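PDB 4R1D: Alpha/beta hydrolase from Pseudomonas aeruginosa PAO1, which probably hydrolyses lipids as Tle4, a lipase effector of the H2 type VI secretion system, binds calcium, and forms a complex with its inhibitor Tli4. Local coordinates for residues 251-256 / 276-281; 258-263 / 281-286; 70-75 / 304-309; 58-63 / 137-142. One frame throughout, in Å; residues are numbered along the deposited sequence.

Interaction 1 of 4, residues 251-256 / 276-281; sequences ILVTHS and GVVHGV
Leu252, Thr254 and Ser256 bond in turn to the neighbouring parallel strand. Leu252 N donates to Gly276 O (3.2 Å), and Val278 N returns a nearly straight bond to Leu252 O (2.9 Å). Thr254 N reaches Val278 O, and Gly280 N reaches Thr254 O. Ser256 N closes the series on Gly280 O at 2.7 Å.

One side-chain bond joins the strands. His279 ND1 donates to Thr254 OG1 (2.9 Å), which lies in the ring plane. A chi1 of 77° turns OG1 to this edge. Thr254 OG1 also donates to a water at 2.7 Å, and that water donates to Ser256 O and Gly280 O.

Apolar contact is lighter. Val253 CG1 and Val278 CG1 lie side by side at 4.0 Å. The His255 ring meets Val281 obliquely.

Ser256 has phi 58° and psi -134°, and its OG is hydrogen-bonded to His535. This fits the nucleophile elbow of alpha/beta hydrolases. The strands 250-255 and 274-280 sit inside the parallel sheet. Strand 48-54 flanks the first, helix 542-556 packs on the Ile251 and Val253 face, and helix 258-267 on the Leu252 and Thr254 face.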
loop_
_atom_site.group_PDB
_atom_site.type_symbol
_atom_site.label_atom_id
_atom_site.label_comp_id
_atom_site.label_asym_id
_atom_site.label_seq_id
_atom_site.Cartn_x
_atom_site.Cartn_y
_atom_site.Cartn_z
ATOM N N ILE A 251 -21.126 11.402 -3.469
ATOM C CA ILE A 251 -20.261 12.398 -2.835
ATOM C C ILE A 251 -19.033 11.680 -2.311
ATOM O O ILE A 251 -19.159 10.676 -1.622
ATOM C CB ILE A 251 -20.979 13.080 -1.665
ATOM C CG1 ILE A 251 -22.217 13.819 -2.172
ATOM C CG2 ILE A 251 -20.036 14.033 -0.922
ATOM C CD1 ILE A 251 -23.167 14.236 -1.060
ATOM N N LEU A 252 -17.846 12.177 -2.641
ATOM C CA LEU A 252 -16.608 11.569 -2.143
ATOM C C LEU A 252 -16.217 12.193 -0.806
ATOM O O LEU A 252 -16.338 13.406 -0.628
ATOM C CB LEU A 252 -15.453 11.778 -3.140
ATOM C CG LEU A 252 -15.662 11.285 -4.571
ATOM C CD1 LEU A 252 -14.383 11.415 -5.394
ATOM C CD2 LEU A 252 -16.137 9.829 -4.566
ATOM N N VAL A 253 -15.765 11.366 0.129
ATOM C CA VAL A 253 -15.191 11.854 1.387
ATOM C C VAL A 253 -13.854 11.145 1.510
ATOM O O VAL A 253 -13.794 9.906 1.540
ATOM C CB VAL A 253 -16.102 11.541 2.593
ATOM C CG1 VAL A 253 -15.427 11.950 3.883
ATOM C CG2 VAL A 253 -17.462 12.243 2.430
ATOM N N THR A 254 -12.770 11.915 1.516
ATOM C CA THR A 254 -11.445 11.321 1.427
ATOM C C THR A 254 -10.592 11.604 2.647
ATOM O O THR A 254 -10.733 12.638 3.303
ATOM C CB THR A 254 -10.679 11.818 0.176
ATOM O OG1 THR A 254 -10.181 13.140 0.406
ATOM C CG2 THR A 254 -11.597 11.832 -1.044
ATOM N N HIS A 255 -9.686 10.677 2.932
ATOM C CA HIS A 255 -8.662 10.893 3.955
ATOM C C HIS A 255 -7.276 10.880 3.320
ATOM O O HIS A 255 -6.947 9.990 2.531
ATOM C CB HIS A 255 -8.754 9.796 5.011
ATOM C CG HIS A 255 -7.776 9.931 6.136
ATOM N ND1 HIS A 255 -7.793 10.986 7.027
ATOM C CD2 HIS A 255 -6.755 9.135 6.518
ATOM C CE1 HIS A 255 -6.825 10.823 7.914
ATOM N NE2 HIS A 255 -6.188 9.704 7.633
ATOM N N SER A 256 -6.465 11.875 3.646
ATOM C CA SER A 256 -5.043 11.784 3.310
ATOM C C SER A 256 -4.837 11.591 1.798
ATOM O O SER A 256 -5.447 12.286 0.984
ATOM C CB SER A 256 -4.426 10.619 4.106
ATOM O OG SER A 256 -3.021 10.505 3.904
ATOM N N GLY A 276 -19.680 16.298 -5.545
ATOM C CA GLY A 276 -18.810 17.166 -4.774
ATOM C C GLY A 276 -17.825 16.333 -3.974
ATOM O O GLY A 276 -17.940 15.110 -3.902
ATOM N N VAL A 277 -16.851 16.995 -3.362
ATOM C CA VAL A 277 -15.782 16.272 -2.690
ATOM C C VAL A 277 -15.417 16.916 -1.364
ATOM O O VAL A 277 -15.219 18.131 -1.280
ATOM C CB VAL A 277 -14.533 16.256 -3.569
ATOM C CG1 VAL A 277 -13.387 15.542 -2.864
ATOM C CG2 VAL A 277 -14.849 15.582 -4.925
ATOM N N VAL A 278 -15.346 16.077 -0.335
ATOM C CA VAL A 278 -14.758 16.421 0.943
ATOM C C VAL A 278 -13.361 15.804 1.015
ATOM O O VAL A 278 -13.195 14.605 0.794
ATOM C CB VAL A 278 -15.624 15.863 2.079
ATOM C CG1 VAL A 278 -14.853 15.839 3.424
ATOM C CG2 VAL A 278 -16.923 16.659 2.175
ATOM N N HIS A 279 -12.364 16.636 1.291
ATOM C CA HIS A 279 -11.000 16.177 1.549
ATOM C C HIS A 279 -10.613 16.447 2.997
ATOM O O HIS A 279 -10.752 17.579 3.490
ATOM C CB HIS A 279 -9.979 16.951 0.704
ATOM C CG HIS A 279 -10.045 16.699 -0.770
ATOM N ND1 HIS A 279 -10.100 15.436 -1.322
ATOM C CD2 HIS A 279 -9.956 17.562 -1.812
ATOM C CE1 HIS A 279 -10.096 15.535 -2.642
ATOM N NE2 HIS A 279 -10.007 16.813 -2.965
ATOM N N GLY A 280 -10.074 15.426 3.655
ATOM C CA GLY A 280 -9.462 15.575 4.966
ATOM C C GLY A 280 -7.968 15.301 4.886
ATOM O O GLY A 280 -7.535 14.318 4.279
ATOM N N VAL A 281 -7.186 16.187 5.490
ATOM C CA VAL A 281 -5.727 16.076 5.558
ATOM C C VAL A 281 -5.018 15.598 4.292
ATOM O O VAL A 281 -4.121 14.749 4.361
ATOM C CB VAL A 281 -5.241 15.246 6.783
ATOM C CG1 VAL A 281 -5.768 15.853 8.072
ATOM C CG2 VAL A 281 -5.634 13.744 6.659
HETATM O O HOH W 1 -7.796 13.741 1.566
#

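Interaction 2 of 4, residues 258-263 / 281-286; sequences GGLVAR and VQPATG
Gly259, in the first turn of helix 258-267, meets the side chain of Gln282. Gly259 has no side chain, so the end of Gln282 comes up to the helix backbone, with Gln282 CD 3.7 Å from Gly259 C. Gln282 gets there as an extended arm: CG is anti to its backbone N (chi1 -175°), and the rest of the chain runs straight on toward the helix.

Leu260 comes next. One branch does most of the touching. Its CD1 lies 3.5 Å from Gln282 CG, across the arm. Leu260 CD1 is also 4.1 Å from Pro283 CD, so it fills the corner between the two residues. Leu260 CD1 lies 3.6 Å from Pro283 O.

Arg263 follows a turn later. Its chain bends at chi3 (61°), and the Gln282 amide group lies at the edge of the Arg263 guanidinium, near its plane. The two planes are 33° apart. Arg263 NH2 donates to a water at 2.8 Å, and that water donates to Ala284 O at 3.2 Å. The bridge ties the helix to the type I turn Pro283 to Gly286, which is closed by Gly286 N on Pro283 O. Arg263 NE is bonded to Gly422 O, and Tyr423 makes a cation-pi contact with the guanidinium.

The contact joins the helix that follows the probable nucleophile elbow to the loop after strand 274-280. Ala262 packs on Leu252 and Thr254 of strand 250-255, and Val261 faces helix 215-238. On the loop side, Ala284 rests on helix 507-510.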
loop_
_atom_site.group_PDB
_atom_site.type_symbol
_atom_site.label_atom_id
_atom_site.label_comp_id
_atom_site.label_asym_id
_atom_site.label_seq_id
_atom_site.Cartn_x
_atom_site.Cartn_y
_atom_site.Cartn_z
ATOM N N GLY A 258 -5.952 9.595 -0.131
ATOM C CA GLY A 258 -7.201 9.289 -0.810
ATOM C C GLY A 258 -7.706 10.508 -1.573
ATOM O O GLY A 258 -8.489 10.391 -2.510
ATOM N N GLY A 259 -7.251 11.690 -1.168
ATOM C CA GLY A 259 -7.616 12.912 -1.859
ATOM C C GLY A 259 -6.956 13.041 -3.225
ATOM O O GLY A 259 -7.488 13.682 -4.132
ATOM N N LEU A 260 -5.773 12.463 -3.361
ATOM C CA LEU A 260 -5.107 12.457 -4.656
ATOM C C LEU A 260 -5.807 11.466 -5.597
ATOM O O LEU A 260 -5.965 11.733 -6.800
ATOM C CB LEU A 260 -3.622 12.125 -4.504
ATOM C CG LEU A 260 -2.721 13.242 -3.948
ATOM C CD1 LEU A 260 -3.070 13.602 -2.533
ATOM C CD2 LEU A 260 -1.257 12.800 -4.029
ATOM N N VAL A 261 -6.239 10.340 -5.041
ATOM C CA VAL A 261 -7.026 9.367 -5.795
ATOM C C VAL A 261 -8.289 10.045 -6.327
ATOM O O VAL A 261 -8.618 9.931 -7.508
ATOM C CB VAL A 261 -7.419 8.160 -4.918
ATOM C CG1 VAL A 261 -8.380 7.224 -5.674
ATOM C CG2 VAL A 261 -6.150 7.407 -4.418
ATOM N N ALA A 262 -8.977 10.768 -5.448
ATOM C CA ALA A 262 -10.210 11.453 -5.813
ATOM C C ALA A 262 -9.973 12.488 -6.912
ATOM O O ALA A 262 -10.734 12.590 -7.863
ATOM C CB ALA A 262 -10.830 12.118 -4.594
ATOM N N ARG A 263 -8.907 13.261 -6.786
ATOM C CA ARG A 263 -8.631 14.269 -7.799
ATOM C C ARG A 263 -8.278 13.648 -9.146
ATOM O O ARG A 263 -8.710 14.131 -10.182
ATOM C CB ARG A 263 -7.555 15.238 -7.318
ATOM C CG ARG A 263 -8.068 16.211 -6.250
ATOM C CD ARG A 263 -6.922 16.960 -5.580
ATOM N NE ARG A 263 -6.183 17.739 -6.573
ATOM C CZ ARG A 263 -4.905 18.091 -6.466
ATOM N NH1 ARG A 263 -4.184 17.738 -5.401
ATOM N NH2 ARG A 263 -4.339 18.802 -7.439
ATOM N N VAL A 281 -7.186 16.187 5.490
ATOM C CA VAL A 281 -5.727 16.076 5.558
ATOM C C VAL A 281 -5.018 15.598 4.292
ATOM O O VAL A 281 -4.121 14.749 4.361
ATOM C CB VAL A 281 -5.241 15.246 6.783
ATOM C CG1 VAL A 281 -5.768 15.853 8.072
ATOM C CG2 VAL A 281 -5.634 13.744 6.659
ATOM N N GLN A 282 -5.388 16.166 3.148
ATOM C CA GLN A 282 -4.763 15.788 1.889
ATOM C C GLN A 282 -3.369 16.387 1.807
ATOM O O GLN A 282 -3.205 17.577 2.016
ATOM C CB GLN A 282 -5.567 16.289 0.689
ATOM C CG GLN A 282 -4.987 15.782 -0.628
ATOM C CD GLN A 282 -5.698 16.295 -1.869
ATOM O OE1 GLN A 282 -6.911 16.601 -1.858
ATOM N NE2 GLN A 282 -4.945 16.388 -2.959
ATOM N N PRO A 283 -2.370 15.562 1.500
ATOM C CA PRO A 283 -1.049 16.103 1.158
ATOM C C PRO A 283 -1.071 16.476 -0.334
ATOM O O PRO A 283 -0.526 15.757 -1.186
ATOM C CB PRO A 283 -0.124 14.916 1.412
ATOM C CG PRO A 283 -0.972 13.710 1.084
ATOM C CD PRO A 283 -2.395 14.087 1.493
ATOM N N ALA A 284 -1.710 17.609 -0.626
ATOM C CA ALA A 284 -2.095 17.990 -1.981
ATOM C C ALA A 284 -0.877 18.118 -2.871
ATOM O O ALA A 284 -0.930 17.797 -4.066
ATOM C CB ALA A 284 -2.888 19.316 -1.957
ATOM N N THR A 285 0.223 18.573 -2.280
ATOM C CA THR A 285 1.460 18.732 -3.028
ATOM C C THR A 285 2.551 17.830 -2.453
ATOM O O THR A 285 3.727 17.990 -2.763
ATOM C CB THR A 285 1.931 20.199 -3.022
ATOM O OG1 THR A 285 2.049 20.658 -1.663
ATOM C CG2 THR A 285 0.944 21.078 -3.788
ATOM N N GLY A 286 2.160 16.874 -1.609
ATOM C CA GLY A 286 3.136 15.931 -1.088
ATOM C C GLY A 286 3.575 16.222 0.334
ATOM O O GLY A 286 2.926 16.997 1.034
HETATM O O HOH W 2 -1.643 19.252 -6.872
#

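Interaction 3 of 4, residues 70-75 / 304-309; sequences EVWRPP and VVLGRN
Trp72 pushes the six-membered end of its indole against Val304, Val305 and Leu306. Val304 CG1 lies 3.4 Å from Trp72 CZ2, near the ring plane and at the edge. Next along the rim, Val305 O sits 3.3 Å from Trp72 CH2, in the plane of the ring. Leu306 CD2 meets Trp72 CH2 obliquely at 3.7 Å, and the two side chains cross at about a right angle. The other methyl of Val304 is used too: its CG2 packs 4.1 Å from Pro74 CB. Val304 thus gives one methyl to the indole edge and the other to the proline.

The next shell sets these groups in place. A chi1 of -170° swings the Trp72 indole off the strand toward the loop. Trp72 NE1 is hydrogen-bonded to Met58 O, which fixes the rotation of the indole, and Trp211 meets it edge-to-face. Val305 O is bonded to Asn76 ND2, just beyond a cis peptide that precedes Pro75.

Farther out, Glu70 forms a salt bridge with Arg177 of the partner chain, so strand 70-72 also lies at the boundary with that protein. The strand pairs with strand 62-64 in a small antiparallel sheet. Val71 and Trp72 both face Leu62 there, which is a classic beta bulge.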
loop_
_atom_site.group_PDB
_atom_site.type_symbol
_atom_site.label_atom_id
_atom_site.label_comp_id
_atom_site.label_asym_id
_atom_site.label_seq_id
_atom_site.Cartn_x
_atom_site.Cartn_y
_atom_site.Cartn_z
ATOM N N GLU A 70 -2.853 -12.786 3.766
ATOM C CA GLU A 70 -2.791 -11.388 4.207
ATOM C C GLU A 70 -1.351 -10.870 4.202
ATOM O O GLU A 70 -0.472 -11.493 4.789
ATOM C CB GLU A 70 -3.368 -11.263 5.620
ATOM C CG GLU A 70 -4.845 -11.613 5.761
ATOM C CD GLU A 70 -5.121 -13.112 5.819
ATOM O OE1 GLU A 70 -4.154 -13.901 5.855
ATOM O OE2 GLU A 70 -6.313 -13.497 5.836
ATOM N N VAL A 71 -1.108 -9.732 3.550
ATOM C CA VAL A 71 0.222 -9.129 3.541
ATOM C C VAL A 71 0.231 -7.724 4.142
ATOM O O VAL A 71 1.292 -7.145 4.344
ATOM C CB VAL A 71 0.808 -9.049 2.113
ATOM C CG1 VAL A 71 1.025 -10.456 1.542
ATOM C CG2 VAL A 71 -0.109 -8.250 1.223
ATOM N N TRP A 72 -0.945 -7.163 4.403
ATOM C CA TRP A 72 -1.018 -5.811 4.980
ATOM C C TRP A 72 -2.322 -5.659 5.745
ATOM O O TRP A 72 -3.392 -5.766 5.160
ATOM C CB TRP A 72 -0.957 -4.725 3.908
ATOM C CG TRP A 72 -0.797 -3.360 4.515
ATOM C CD1 TRP A 72 -1.731 -2.359 4.583
ATOM C CD2 TRP A 72 0.372 -2.866 5.176
ATOM N NE1 TRP A 72 -1.201 -1.260 5.245
ATOM C CE2 TRP A 72 0.089 -1.555 5.619
ATOM C CE3 TRP A 72 1.634 -3.408 5.435
ATOM C CZ2 TRP A 72 1.030 -0.777 6.293
ATOM C CZ3 TRP A 72 2.570 -2.631 6.102
ATOM C CH2 TRP A 72 2.266 -1.337 6.526
ATOM N N ARG A 73 -2.210 -5.441 7.050
ATOM C CA ARG A 73 -3.370 -5.251 7.906
ATOM C C ARG A 73 -2.988 -4.420 9.128
ATOM O O ARG A 73 -2.738 -4.942 10.226
ATOM C CB ARG A 73 -4.002 -6.578 8.293
ATOM C CG ARG A 73 -5.489 -6.440 8.582
ATOM C CD ARG A 73 -6.144 -7.785 8.799
ATOM N NE ARG A 73 -6.594 -8.434 7.569
ATOM C CZ ARG A 73 -7.492 -9.412 7.574
ATOM N NH1 ARG A 73 -8.011 -9.794 8.734
ATOM N NH2 ARG A 73 -7.888 -9.987 6.447
ATOM N N PRO A 74 -2.938 -3.105 8.917
ATOM C CA PRO A 74 -2.534 -2.059 9.858
ATOM C C PRO A 74 -3.475 -1.995 11.052
ATOM O O PRO A 74 -4.631 -2.396 10.943
ATOM C CB PRO A 74 -2.649 -0.786 9.020
ATOM C CG PRO A 74 -3.672 -1.119 7.964
ATOM C CD PRO A 74 -3.377 -2.554 7.627
ATOM N N PRO A 75 -2.985 -1.497 12.192
ATOM C CA PRO A 75 -1.643 -0.941 12.416
ATOM C C PRO A 75 -0.600 -2.025 12.622
ATOM O O PRO A 75 -0.922 -3.104 13.128
ATOM C CB PRO A 75 -1.817 -0.169 13.726
ATOM C CG PRO A 75 -2.835 -0.967 14.466
ATOM C CD PRO A 75 -3.811 -1.435 13.410
ATOM N N VAL A 304 1.609 3.085 11.829
ATOM C CA VAL A 304 1.752 2.381 10.567
ATOM C C VAL A 304 3.100 2.716 9.957
ATOM O O VAL A 304 3.433 3.891 9.789
ATOM C CB VAL A 304 0.626 2.748 9.611
ATOM C CG1 VAL A 304 0.643 1.833 8.419
ATOM C CG2 VAL A 304 -0.708 2.635 10.338
ATOM N N VAL A 305 3.876 1.682 9.645
ATOM C CA VAL A 305 5.265 1.866 9.244
ATOM C C VAL A 305 5.650 0.932 8.107
ATOM O O VAL A 305 5.037 -0.111 7.935
ATOM C CB VAL A 305 6.220 1.627 10.437
ATOM C CG1 VAL A 305 5.876 2.556 11.599
ATOM C CG2 VAL A 305 6.175 0.170 10.888
ATOM N N LEU A 306 6.670 1.309 7.338
ATOM C CA LEU A 306 7.234 0.416 6.332
ATOM C C LEU A 306 8.689 0.066 6.646
ATOM O O LEU A 306 9.401 -0.475 5.807
ATOM C CB LEU A 306 7.122 1.030 4.937
ATOM C CG LEU A 306 5.697 1.238 4.432
ATOM C CD1 LEU A 306 5.683 1.958 3.092
ATOM C CD2 LEU A 306 5.008 -0.123 4.303
ATOM N N GLY A 307 9.125 0.374 7.860
ATOM C CA GLY A 307 10.461 -0.002 8.280
ATOM C C GLY A 307 11.008 0.868 9.394
ATOM O O GLY A 307 10.499 1.962 9.651
ATOM N N ARG A 308 12.052 0.365 10.051
ATOM C CA ARG A 308 12.636 1.045 11.207
ATOM C C ARG A 308 13.995 1.662 10.899
ATOM O O ARG A 308 14.640 2.224 11.784
ATOM C CB ARG A 308 12.789 0.068 12.363
ATOM C CG ARG A 308 11.478 -0.460 12.872
ATOM C CD ARG A 308 10.606 0.672 13.363
ATOM N NE ARG A 308 9.404 0.155 13.998
ATOM C CZ ARG A 308 8.404 0.910 14.425
ATOM N NH1 ARG A 308 8.460 2.229 14.286
ATOM N NH2 ARG A 308 7.350 0.339 14.990
ATOM N N ASN A 309 14.432 1.533 9.658
ATOM C CA ASN A 309 15.625 2.237 9.191
ATOM C C ASN A 309 15.512 2.496 7.695
ATOM O O ASN A 309 14.531 2.086 7.038
ATOM C CB ASN A 309 16.925 1.489 9.555
ATOM C CG ASN A 309 16.987 0.086 8.972
ATOM O OD1 ASN A 309 16.552 -0.154 7.854
ATOM N ND2 ASN A 309 17.548 -0.852 9.735
#

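Interaction 4 of 4, residues 58-63 / 137-142; sequences MGTNLR and GKVMRS
Gly59 and Asn61 hold the segment 137-142 through three hydrogen bonds. Gly59 O accepts from Met140 N at 3.0 Å. Val139 CA makes a CA-H contact to Gly59 O at 3.2 Å, so one acceptor serves two neighbouring residues. Met140 is the N-cap residue of helix 141-155, so this hydrogen bond ties the residue just before the helix to the 58-63 segment.

Lys138 O is the acceptor going the other way. Asn61 N donates to Lys138 O at 2.7 Å. Thr60 CA adds a CA-H contact to the same oxygen, and Thr60 CG2 lies 3.3 Å from Lys138 O. Thr60 and Val139 form a single bridge here.

The Asn61 amide supplies the side-chain bond. Its ND2 donates to Gly137 O at 3.0 Å, and this bond is bent (133° at the hydrogen). Gly137 O lies close to the amide plane of Asn61, but ND2 sits 42° out of the carbonyl plane. Asn61 ND2 also donates to a water at 3.2 Å, which in turn donates to Val139 O at 2.8 Å. Both N-H groups of the amide are therefore used.

Other polar ends are satisfied farther away. Thr60 OG1 bonds to Tyr209 N, and Thr60 O accepts from Trp211 NE1. Lys138 NZ bonds to Cys206 O, with a cation-pi contact to Tyr225.

The contact is thus mainly one of neutral backbone groups, completed by one amide side chain and one water. The pairing itself probably depends little on protonation, and Asn61 is the side chain that adds direction to it.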
loop_
_atom_site.group_PDB
_atom_site.type_symbol
_atom_site.label_atom_id
_atom_site.label_comp_id
_atom_site.label_asym_id
_atom_site.label_seq_id
_atom_site.Cartn_x
_atom_site.Cartn_y
_atom_site.Cartn_z
ATOM N N MET A 58 -1.419 4.021 3.344
ATOM C CA MET A 58 -1.311 2.669 3.909
ATOM C C MET A 58 -2.606 2.203 4.593
ATOM O O MET A 58 -2.573 1.339 5.467
ATOM C CB MET A 58 -0.158 2.619 4.937
ATOM C CG MET A 58 1.231 2.740 4.320
ATOM S SD MET A 58 2.591 2.690 5.541
ATOM C CE MET A 58 2.465 4.349 6.246
ATOM N N GLY A 59 -3.738 2.765 4.184
ATOM C CA GLY A 59 -4.961 2.647 4.968
ATOM C C GLY A 59 -5.849 1.458 4.646
ATOM O O GLY A 59 -6.794 1.169 5.389
ATOM N N THR A 60 -5.530 0.763 3.558
ATOM C CA THR A 60 -6.361 -0.331 3.062
ATOM C C THR A 60 -5.648 -1.664 3.245
ATOM O O THR A 60 -4.471 -1.791 2.927
ATOM C CB THR A 60 -6.721 -0.124 1.562
ATOM O OG1 THR A 60 -7.420 1.125 1.394
ATOM C CG2 THR A 60 -7.588 -1.281 1.010
ATOM N N ASN A 61 -6.373 -2.648 3.762
ATOM C CA ASN A 61 -5.851 -4.011 3.901
ATOM C C ASN A 61 -5.546 -4.639 2.557
ATOM O O ASN A 61 -6.306 -4.447 1.609
ATOM C CB ASN A 61 -6.883 -4.880 4.616
ATOM C CG ASN A 61 -7.254 -4.342 5.982
ATOM O OD1 ASN A 61 -6.397 -3.868 6.730
ATOM N ND2 ASN A 61 -8.545 -4.419 6.321
ATOM N N LEU A 62 -4.465 -5.421 2.477
ATOM C CA LEU A 62 -4.069 -6.054 1.220
ATOM C C LEU A 62 -3.766 -7.523 1.430
ATOM O O LEU A 62 -3.290 -7.928 2.496
ATOM C CB LEU A 62 -2.802 -5.407 0.644
ATOM C CG LEU A 62 -2.820 -3.888 0.500
ATOM C CD1 LEU A 62 -1.438 -3.407 0.083
ATOM C CD2 LEU A 62 -3.889 -3.456 -0.510
ATOM N N ARG A 63 -4.021 -8.302 0.392
ATOM C CA ARG A 63 -3.640 -9.698 0.376
ATOM C C ARG A 63 -2.909 -9.979 -0.918
ATOM O O ARG A 63 -3.056 -9.244 -1.892
ATOM C CB ARG A 63 -4.882 -10.584 0.495
ATOM C CG ARG A 63 -5.845 -10.430 -0.675
ATOM C CD ARG A 63 -7.142 -11.179 -0.406
ATOM N NE ARG A 63 -8.054 -11.070 -1.542
ATOM C CZ ARG A 63 -9.377 -11.103 -1.440
ATOM N NH1 ARG A 63 -9.951 -11.210 -0.244
ATOM N NH2 ARG A 63 -10.126 -11.001 -2.524
ATOM N N GLY A 137 -14.630 -3.411 5.994
ATOM C CA GLY A 137 -13.558 -4.273 6.459
ATOM C C GLY A 137 -12.333 -4.189 5.563
ATOM O O GLY A 137 -11.407 -4.983 5.689
ATOM N N LYS A 138 -12.342 -3.236 4.641
ATOM C CA LYS A 138 -11.212 -3.027 3.739
ATOM C C LYS A 138 -10.133 -2.148 4.344
ATOM O O LYS A 138 -9.020 -2.098 3.823
ATOM C CB LYS A 138 -11.676 -2.307 2.478
ATOM C CG LYS A 138 -12.483 -3.133 1.510
ATOM C CD LYS A 138 -13.078 -2.218 0.463
ATOM C CE LYS A 138 -14.080 -2.958 -0.430
ATOM N NZ LYS A 138 -14.640 -2.059 -1.484
ATOM N N VAL A 139 -10.472 -1.419 5.402
ATOM C CA VAL A 139 -9.607 -0.340 5.886
ATOM C C VAL A 139 -9.323 -0.397 7.387
ATOM O O VAL A 139 -10.038 -1.057 8.142
ATOM C CB VAL A 139 -10.197 1.049 5.542
ATOM C CG1 VAL A 139 -10.300 1.218 4.041
ATOM C CG2 VAL A 139 -11.555 1.231 6.213
ATOM N N MET A 140 -8.277 0.315 7.809
ATOM C CA MET A 140 -7.866 0.338 9.209
ATOM C C MET A 140 -9.057 0.679 10.109
ATOM O O MET A 140 -9.706 1.721 9.952
ATOM C CB MET A 140 -6.732 1.347 9.399
ATOM C CG MET A 140 -6.072 1.305 10.758
ATOM S SD MET A 140 -4.672 2.440 10.801
ATOM C CE MET A 140 -4.044 2.098 12.440
ATOM N N ARG A 141 -9.351 -0.207 11.050
ATOM C CA ARG A 141 -10.600 -0.084 11.797
ATOM C C ARG A 141 -10.692 1.166 12.674
ATOM O O ARG A 141 -11.628 1.950 12.543
ATOM C CB ARG A 141 -10.870 -1.332 12.636
ATOM C CG ARG A 141 -12.090 -1.138 13.505
ATOM C CD ARG A 141 -12.816 -2.421 13.771
ATOM N NE ARG A 141 -11.931 -3.477 14.221
ATOM C CZ ARG A 141 -11.153 -3.413 15.295
ATOM N NH1 ARG A 141 -11.123 -2.319 16.038
ATOM N NH2 ARG A 141 -10.397 -4.453 15.619
ATOM N N SER A 142 -9.733 1.342 13.570
ATOM C CA SER A 142 -9.774 2.478 14.497
ATOM C C SER A 142 -9.765 3.824 13.773
ATOM O O SER A 142 -10.428 4.777 14.189
ATOM C CB SER A 142 -8.598 2.409 15.480
ATOM O OG SER A 142 -7.367 2.578 14.793
HETATM O O HOH W 3 -10.468 -3.727 8.824
#

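Interactions 1 and 2 share Val281 and belong to one beta-alpha-beta unit, strand 250-255, helix 258-267 and strand 274-280. They touch: Thr254 CG2 is 3.6 Å from Ala262 CB. Ser256, at the end of strand 250-255 and just before helix 258-267, is the probable nucleophile, in what fits a nucleophile elbow. Interactions 3 and 4 meet at the small antiparallel sheet, where Trp72 O and Leu62 N are 2.9 Å apart, with centres 11 Å from each other. The centre of interaction 4 is about 17 Å from that of interaction 1, with nearest atoms about 7 Å apart. The calcium ion lies toward the other end of strand 250-255, about 12 Å from the Ile251 side chain.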